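Local coordinates for protein esterase LipW (Mycobacterium marinum, PDB 3QH4) that probably hydrolyses carboxylic esters, as an esterase of the alpha/beta hydrolase fold with strict substrate selectivity, at residues R106-A118 with F304-Y316. Numbering follows the deposited sequence.
Sequences RQCLELARRARCA and FAMQGHALADAFY
Gln107 and Gln307 reach each other from opposite directions and pair their amides reciprocally: Gln107 NE2 donates to Gln307 OE1 at 2.8 Å, nearly straight, and Gln307 NE2 returns a bond to Gln107 OE1 at 3.0 Å. Because the amide planes stand 48° apart, the pair is twisted, yet two opposed bonds fix both amide rotations. Glu110 then lays its CG over the centre of the Phe304 ring, 3.9 Å from the centroid, a CH-pi contact. Its bend at chi2 (-67°) turns the carboxylate toward the arginines of its own helix. Leu111 CD2 rests on Gln307 CB. Arg114, extended from CG to NE, grips Glu110 OE1 with NE and NH2, while Phe304 CB sits over one guanidinium face. Ala115 and Gly308 form the closest CA pair, 4.4 Å apart, and Ala115 CB meets Leu311 CB at 3.5 Å. Arg116 O accepts from Tyr316 OH at 2.6 Å, in the carbonyl plane, and Cys117 CB abuts Phe315 CE2. The axes of segments 106-115 and 304-315 approach to 8.0 Å and cross at -49°; they belong to helices 105-115 and 298-315, which lie beside strands 85-91 and 189-193 of the hydrolase sheet. Glu110 OE1 takes three arginine N-H groups and OE2 binds Arg106 NE, an arrangement that would probably stabilise the buried carboxylate as an anion, whereas the buried Ala115 O has no hydrogen-bond partner.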
ATOM      1  N   ARG A 106      -1.403 -11.817  -0.005  1.00  6.51           N
ATOM      2  CA  ARG A 106      -2.831 -12.083   0.206  1.00  6.42           C
ATOM      3  C   ARG A 106      -3.665 -10.932  -0.370  1.00  6.37           C
ATOM      4  O   ARG A 106      -4.641 -11.165  -1.075  1.00  6.44           O
ATOM      5  CB  ARG A 106      -3.149 -12.284   1.687  1.00  6.51           C
ATOM      6  CG  ARG A 106      -4.635 -12.579   1.965  1.00  5.40           C
ATOM      7  CD  ARG A 106      -5.128 -13.877   1.319  1.00  7.14           C
ATOM      8  NE  ARG A 106      -6.501 -14.200   1.752  1.00  8.37           N
ATOM      9  CZ  ARG A 106      -6.816 -14.831   2.879  1.00  9.01           C
ATOM     10  NH1 ARG A 106      -5.866 -15.204   3.757  1.00  8.88           N
ATOM     11  NH2 ARG A 106      -8.106 -15.062   3.154  1.00 10.25           N
ATOM     12  N   GLN A 107      -3.286  -9.687  -0.046  1.00  5.13           N
ATOM     13  CA  GLN A 107      -3.999  -8.528  -0.564  1.00  5.49           C
ATOM     14  C   GLN A 107      -4.074  -8.552  -2.093  1.00  5.59           C
ATOM     15  O   GLN A 107      -5.126  -8.248  -2.672  1.00  5.77           O
ATOM     16  CB  GLN A 107      -3.326  -7.245  -0.040  1.00  5.60           C
ATOM     17  CG  GLN A 107      -3.741  -5.886  -0.715  1.00  7.53           C
ATOM     18  CD  GLN A 107      -5.155  -5.410  -0.308  1.00  6.93           C
ATOM     19  OE1 GLN A 107      -5.300  -4.529   0.549  1.00 10.43           O
ATOM     20  NE2 GLN A 107      -6.178  -5.963  -0.948  1.00  9.39           N
ATOM     21  N   CYS A 108      -2.955  -8.909  -2.740  1.00  5.24           N
ATOM     22  CA  CYS A 108      -2.886  -8.920  -4.204  1.00  5.41           C
ATOM     23  C   CYS A 108      -3.820  -9.990  -4.754  1.00  4.94           C
ATOM     24  O   CYS A 108      -4.516  -9.741  -5.750  1.00  6.19           O
ATOM     25  CB  CYS A 108      -1.442  -9.134  -4.702  1.00  4.83           C
ATOM     26  SG  CYS A 108      -0.406  -7.663  -4.424  1.00  6.79           S
ATOM     27  N   LEU A 109      -3.832 -11.166  -4.125  1.00  6.05           N
ATOM     28  CA  LEU A 109      -4.687 -12.255  -4.579  1.00  6.29           C
ATOM     29  C   LEU A 109      -6.152 -11.834  -4.491  1.00  6.79           C
ATOM     30  O   LEU A 109      -6.971 -12.151  -5.371  1.00  7.76           O
ATOM     31  CB  LEU A 109      -4.470 -13.530  -3.751  1.00  6.75           C
ATOM     32  CG  LEU A 109      -3.099 -14.191  -3.979  1.00  7.07           C
ATOM     33  CD1 LEU A 109      -2.875 -15.173  -2.837  1.00  8.51           C
ATOM     34  CD2 LEU A 109      -2.985 -14.885  -5.362  1.00  7.57           C
ATOM     35  N   GLU A 110      -6.474 -11.148  -3.396  1.00  6.51           N
ATOM     36  CA  GLU A 110      -7.856 -10.708  -3.164  1.00  6.40           C
ATOM     37  C   GLU A 110      -8.273  -9.679  -4.187  1.00  6.83           C
ATOM     38  O   GLU A 110      -9.372  -9.776  -4.749  1.00  6.64           O
ATOM     39  CB  GLU A 110      -8.072 -10.219  -1.725  1.00  6.74           C
ATOM     40  CG  GLU A 110      -7.817 -11.311  -0.649  1.00  7.27           C
ATOM     41  CD  GLU A 110      -8.814 -12.457  -0.653  1.00  8.23           C
ATOM     42  OE1 GLU A 110      -9.937 -12.318  -1.192  1.00  7.52           O
ATOM     43  OE2 GLU A 110      -8.457 -13.520  -0.111  1.00  9.45           O
ATOM     44  N   LEU A 111      -7.399  -8.708  -4.471  1.00  6.83           N
ATOM     45  CA  LEU A 111      -7.713  -7.697  -5.491  1.00  7.00           C
ATOM     46  C   LEU A 111      -7.930  -8.336  -6.863  1.00  6.97           C
ATOM     47  O   LEU A 111      -8.929  -8.061  -7.528  1.00  6.88           O
ATOM     48  CB  LEU A 111      -6.601  -6.651  -5.595  1.00  7.46           C
ATOM     49  CG  LEU A 111      -6.413  -5.714  -4.403  1.00 10.54           C
ATOM     50  CD1 LEU A 111      -5.249  -4.753  -4.664  1.00 12.48           C
ATOM     51  CD2 LEU A 111      -7.696  -4.922  -4.113  1.00 13.06           C
ATOM     52  N   ALA A 112      -6.995  -9.190  -7.286  1.00  6.78           N
ATOM     53  CA  ALA A 112      -7.074  -9.790  -8.624  1.00  8.02           C
ATOM     54  C   ALA A 112      -8.388 -10.543  -8.796  1.00  7.84           C
ATOM     55  O   ALA A 112      -9.096 -10.367  -9.780  1.00  8.20           O
ATOM     56  CB  ALA A 112      -5.882 -10.735  -8.857  1.00  7.44           C
ATOM     57  N   ARG A 113      -8.705 -11.389  -7.824  1.00  7.71           N
ATOM     58  CA  ARG A 113      -9.847 -12.286  -7.925  1.00  8.47           C
ATOM     59  C   ARG A 113     -11.163 -11.502  -7.852  1.00  8.39           C
ATOM     60  O   ARG A 113     -12.072 -11.676  -8.701  1.00  8.74           O
ATOM     61  CB  ARG A 113      -9.801 -13.311  -6.797  1.00  8.73           C
ATOM     62  CG  ARG A 113     -11.047 -14.197  -6.748  1.00 11.57           C
ATOM     63  CD  ARG A 113     -10.874 -15.307  -5.728  1.00 13.63           C
ATOM     64  NE  ARG A 113     -10.882 -14.806  -4.358  1.00 12.42           N
ATOM     65  CZ  ARG A 113     -11.970 -14.625  -3.620  1.00 13.82           C
ATOM     66  NH1 ARG A 113     -13.185 -14.872  -4.138  1.00 14.89           N
ATOM     67  NH2 ARG A 113     -11.853 -14.161  -2.379  1.00 11.18           N
ATOM     68  N   ARG A 114     -11.255 -10.626  -6.859  1.00  7.41           N
ATOM     69  CA  ARG A 114     -12.515  -9.934  -6.620  1.00  7.34           C
ATOM     70  C   ARG A 114     -12.831  -8.839  -7.630  1.00  7.31           C
ATOM     71  O   ARG A 114     -14.015  -8.617  -7.966  1.00  8.05           O
ATOM     72  CB  ARG A 114     -12.561  -9.381  -5.198  1.00  5.45           C
ATOM     73  CG  ARG A 114     -12.586 -10.493  -4.111  1.00  5.69           C
ATOM     74  CD  ARG A 114     -12.586  -9.825  -2.758  1.00  5.73           C
ATOM     75  NE  ARG A 114     -12.182 -10.734  -1.691  1.00  5.74           N
ATOM     76  CZ  ARG A 114     -12.942 -11.042  -0.646  1.00  7.51           C
ATOM     77  NH1 ARG A 114     -14.179 -10.551  -0.543  1.00  7.42           N
ATOM     78  NH2 ARG A 114     -12.456 -11.837   0.314  1.00  8.48           N
ATOM     79  N   ALA A 115     -11.796  -8.157  -8.118  1.00  8.54           N
ATOM     80  CA  ALA A 115     -11.991  -7.109  -9.124  1.00  9.69           C
ATOM     81  C   ALA A 115     -11.913  -7.658 -10.545  1.00 11.13           C
ATOM     82  O   ALA A 115     -12.095  -6.894 -11.484  1.00 12.53           O
ATOM     83  CB  ALA A 115     -10.942  -6.017  -8.947  1.00  9.08           C
ATOM     84  N   ARG A 116     -11.596  -8.950 -10.696  1.00 10.96           N
ATOM     85  CA  ARG A 116     -11.429  -9.584 -12.022  1.00 10.78           C
ATOM     86  C   ARG A 116     -10.405  -8.823 -12.857  1.00  9.77           C
ATOM     87  O   ARG A 116     -10.732  -8.246 -13.876  1.00 10.26           O
ATOM     88  CB  ARG A 116     -12.780  -9.720 -12.768  1.00 11.29           C
ATOM     89  CG  ARG A 116     -13.805 -10.509 -11.940  1.00 14.01           C
ATOM     90  CD  ARG A 116     -15.178 -10.712 -12.650  1.00 20.45           C
ATOM     91  NE  ARG A 116     -15.879  -9.454 -12.928  1.00 23.42           N
ATOM     92  CZ  ARG A 116     -16.382  -8.606 -12.021  1.00 27.80           C
ATOM     93  NH1 ARG A 116     -16.288  -8.828 -10.700  1.00 28.49           N
ATOM     94  NH2 ARG A 116     -16.995  -7.503 -12.449  1.00 31.29           N
ATOM     95  N   CYS A 117      -9.150  -8.870 -12.432  1.00  9.01           N
ATOM     96  CA  CYS A 117      -8.117  -8.079 -13.072  1.00  8.06           C
ATOM     97  C   CYS A 117      -6.763  -8.732 -12.883  1.00  7.80           C
ATOM     98  O   CYS A 117      -6.627  -9.793 -12.245  1.00  7.14           O
ATOM     99  CB  CYS A 117      -8.082  -6.636 -12.506  1.00  7.60           C
ATOM    100  SG  CYS A 117      -7.518  -6.553 -10.735  1.00  7.83           S
ATOM    101  N   ALA A 118      -5.758  -8.085 -13.467  1.00  7.38           N
ATOM    102  CA  ALA A 118      -4.361  -8.416 -13.219  1.00  7.62           C
ATOM    103  C   ALA A 118      -3.800  -7.411 -12.208  1.00  7.96           C
ATOM    104  O   ALA A 118      -4.244  -6.246 -12.131  1.00  8.23           O
ATOM    105  CB  ALA A 118      -3.554  -8.338 -14.529  1.00  8.98           C
ATOM    106  N   PHE A 304     -11.684  -6.358   1.845  1.00  4.73           N
ATOM    107  CA  PHE A 304     -11.381  -6.994   0.552  1.00  4.70           C
ATOM    108  C   PHE A 304     -12.567  -6.854  -0.421  1.00  5.26           C
ATOM    109  O   PHE A 304     -12.383  -6.588  -1.596  1.00  4.76           O
ATOM    110  CB  PHE A 304     -10.996  -8.465   0.716  1.00  5.63           C
ATOM    111  CG  PHE A 304      -9.736  -8.704   1.559  1.00  5.94           C
ATOM    112  CD1 PHE A 304      -8.648  -7.824   1.524  1.00  4.77           C
ATOM    113  CD2 PHE A 304      -9.647  -9.836   2.361  1.00  5.71           C
ATOM    114  CE1 PHE A 304      -7.502  -8.074   2.312  1.00  4.65           C
ATOM    115  CE2 PHE A 304      -8.519 -10.101   3.144  1.00  4.49           C
ATOM    116  CZ  PHE A 304      -7.424  -9.228   3.098  1.00  5.28           C
ATOM    117  N   ALA A 305     -13.781  -7.038   0.085  1.00  5.23           N
ATOM    118  CA  ALA A 305     -14.966  -7.019  -0.776  1.00  4.43           C
ATOM    119  C   ALA A 305     -15.148  -5.600  -1.295  1.00  5.44           C
ATOM    120  O   ALA A 305     -15.486  -5.412  -2.476  1.00  6.15           O
ATOM    121  CB  ALA A 305     -16.184  -7.498  -0.010  1.00  5.30           C
ATOM    122  N   MET A 306     -14.905  -4.615  -0.414  1.00  5.27           N
ATOM    123  CA  MET A 306     -15.078  -3.210  -0.750  1.00  5.09           C
ATOM    124  C   MET A 306     -14.080  -2.791  -1.826  1.00  5.64           C
ATOM    125  O   MET A 306     -14.422  -2.081  -2.785  1.00  6.33           O
ATOM    126  CB  MET A 306     -14.911  -2.352   0.514  1.00  4.28           C
ATOM    127  CG  MET A 306     -15.132  -0.880   0.292  1.00  6.60           C
ATOM    128  SD  MET A 306     -14.855   0.057   1.807  1.00  6.41           S
ATOM    129  CE  MET A 306     -16.089  -0.700   2.869  1.00  7.64           C
ATOM    130  N   GLN A 307     -12.844  -3.231  -1.661  1.00  4.61           N
ATOM    131  CA  GLN A 307     -11.788  -2.952  -2.624  1.00  4.89           C
ATOM    132  C   GLN A 307     -12.114  -3.587  -3.956  1.00  5.60           C
ATOM    133  O   GLN A 307     -11.928  -2.960  -4.992  1.00  6.55           O
ATOM    134  CB  GLN A 307     -10.463  -3.515  -2.114  1.00  3.98           C
ATOM    135  CG  GLN A 307      -9.919  -2.818  -0.872  1.00  4.55           C
ATOM    136  CD  GLN A 307      -8.713  -3.579  -0.316  1.00  7.38           C
ATOM    137  OE1 GLN A 307      -8.704  -4.817  -0.334  1.00  6.35           O
ATOM    138  NE2 GLN A 307      -7.724  -2.858   0.208  1.00  6.22           N
ATOM    139  N   GLY A 308     -12.589  -4.833  -3.924  1.00  5.20           N
ATOM    140  CA  GLY A 308     -12.937  -5.551  -5.164  1.00  6.33           C
ATOM    141  C   GLY A 308     -14.020  -4.839  -5.945  1.00  7.15           C
ATOM    142  O   GLY A 308     -13.915  -4.676  -7.158  1.00  6.90           O
ATOM    143  N   HIS A 309     -15.029  -4.358  -5.235  1.00  7.36           N
ATOM    144  CA  HIS A 309     -16.168  -3.713  -5.885  1.00  8.93           C
ATOM    145  C   HIS A 309     -15.748  -2.359  -6.458  1.00  8.62           C
ATOM    146  O   HIS A 309     -16.210  -1.979  -7.520  1.00  9.27           O
ATOM    147  CB  HIS A 309     -17.345  -3.595  -4.915  1.00 10.01           C
ATOM    148  CG  HIS A 309     -18.102  -4.881  -4.736  1.00 16.08           C
ATOM    149  ND1 HIS A 309     -18.599  -5.607  -5.807  1.00 22.09           N
ATOM    150  CD2 HIS A 309     -18.445  -5.573  -3.623  1.00 21.05           C
ATOM    151  CE1 HIS A 309     -19.212  -6.689  -5.357  1.00 23.17           C
ATOM    152  NE2 HIS A 309     -19.126  -6.698  -4.037  1.00 23.30           N
ATOM    153  N   ALA A 310     -14.851  -1.660  -5.766  1.00  8.33           N
ATOM    154  CA  ALA A 310     -14.415  -0.321  -6.191  1.00  8.48           C
ATOM    155  C   ALA A 310     -13.663  -0.415  -7.496  1.00  8.60           C
ATOM    156  O   ALA A 310     -13.959   0.315  -8.456  1.00  8.31           O
ATOM    157  CB  ALA A 310     -13.539   0.346  -5.115  1.00  7.96           C
ATOM    158  N   LEU A 311     -12.717  -1.349  -7.550  1.00  7.71           N
ATOM    159  CA  LEU A 311     -11.958  -1.576  -8.759  1.00  8.65           C
ATOM    160  C   LEU A 311     -12.839  -2.146  -9.844  1.00  9.00           C
ATOM    161  O   LEU A 311     -12.750  -1.718 -10.974  1.00  8.57           O
ATOM    162  CB  LEU A 311     -10.790  -2.540  -8.507  1.00  9.26           C
ATOM    163  CG  LEU A 311      -9.569  -1.955  -7.820  1.00 11.65           C
ATOM    164  CD1 LEU A 311      -8.586  -3.086  -7.456  1.00 12.54           C
ATOM    165  CD2 LEU A 311      -8.905  -0.851  -8.707  1.00 13.01           C
ATOM    166  N   ALA A 312     -13.708  -3.104  -9.507  1.00  8.39           N
ATOM    167  CA  ALA A 312     -14.528  -3.722 -10.565  1.00 10.33           C
ATOM    168  C   ALA A 312     -15.431  -2.667 -11.210  1.00 11.32           C
ATOM    169  O   ALA A 312     -15.651  -2.682 -12.426  1.00 12.62           O
ATOM    170  CB  ALA A 312     -15.358  -4.867 -10.015  1.00 10.44           C
ATOM    171  N   ASP A 313     -15.957  -1.756 -10.404  1.00 11.86           N
ATOM    172  CA  ASP A 313     -16.829  -0.716 -10.981  1.00 13.12           C
ATOM    173  C   ASP A 313     -16.039   0.222 -11.893  1.00 13.23           C
ATOM    174  O   ASP A 313     -16.580   0.727 -12.888  1.00 13.19           O
ATOM    175  CB  ASP A 313     -17.578   0.068  -9.906  1.00 13.29           C
ATOM    176  CG  ASP A 313     -18.719  -0.743  -9.267  1.00 17.03           C
ATOM    177  OD1 ASP A 313     -19.077  -1.833  -9.776  1.00 21.03           O
ATOM    178  OD2 ASP A 313     -19.248  -0.291  -8.242  1.00 19.99           O
ATOM    179  N   ALA A 314     -14.770   0.462 -11.558  1.00 11.56           N
ATOM    180  CA  ALA A 314     -13.915   1.327 -12.385  1.00 12.46           C
ATOM    181  C   ALA A 314     -13.590   0.637 -13.711  1.00 12.59           C
ATOM    182  O   ALA A 314     -13.594   1.264 -14.808  1.00 13.35           O
ATOM    183  CB  ALA A 314     -12.622   1.643 -11.619  1.00 12.57           C
ATOM    184  N   PHE A 315     -13.318  -0.668 -13.604  1.00 11.82           N
ATOM    185  CA  PHE A 315     -12.892  -1.482 -14.748  1.00 11.05           C
ATOM    186  C   PHE A 315     -14.059  -1.951 -15.634  1.00 12.28           C
ATOM    187  O   PHE A 315     -13.856  -2.179 -16.828  1.00 11.76           O
ATOM    188  CB  PHE A 315     -12.125  -2.714 -14.268  1.00 10.22           C
ATOM    189  CG  PHE A 315     -10.755  -2.422 -13.704  1.00  9.39           C
ATOM    190  CD1 PHE A 315     -10.038  -1.281 -14.095  1.00  9.89           C
ATOM    191  CD2 PHE A 315     -10.151  -3.339 -12.826  1.00  9.23           C
ATOM    192  CE1 PHE A 315      -8.741  -1.023 -13.607  1.00  9.85           C
ATOM    193  CE2 PHE A 315      -8.854  -3.084 -12.313  1.00  7.76           C
ATOM    194  CZ  PHE A 315      -8.147  -1.926 -12.712  1.00  9.20           C
ATOM    195  N   TYR A 316     -15.263  -2.098 -15.058  1.00 12.69           N
ATOM    196  CA  TYR A 316     -16.399  -2.650 -15.783  1.00 13.74           C
ATOM    197  C   TYR A 316     -17.628  -1.777 -15.516  1.00 14.95           C
ATOM    198  O   TYR A 316     -18.549  -2.198 -14.821  1.00 15.82           O
ATOM    199  CB  TYR A 316     -16.647  -4.102 -15.340  1.00 13.09           C
ATOM    200  CG  TYR A 316     -15.449  -5.022 -15.484  1.00 13.07           C
ATOM    201  CD1 TYR A 316     -15.140  -5.603 -16.715  1.00 12.89           C
ATOM    202  CD2 TYR A 316     -14.625  -5.323 -14.392  1.00 12.13           C
ATOM    203  CE1 TYR A 316     -14.067  -6.453 -16.863  1.00 12.53           C
ATOM    204  CE2 TYR A 316     -13.530  -6.181 -14.531  1.00 11.50           C
ATOM    205  CZ  TYR A 316     -13.257  -6.739 -15.781  1.00 12.78           C
ATOM    206  OH  TYR A 316     -12.175  -7.569 -15.962  1.00 13.67           O
TER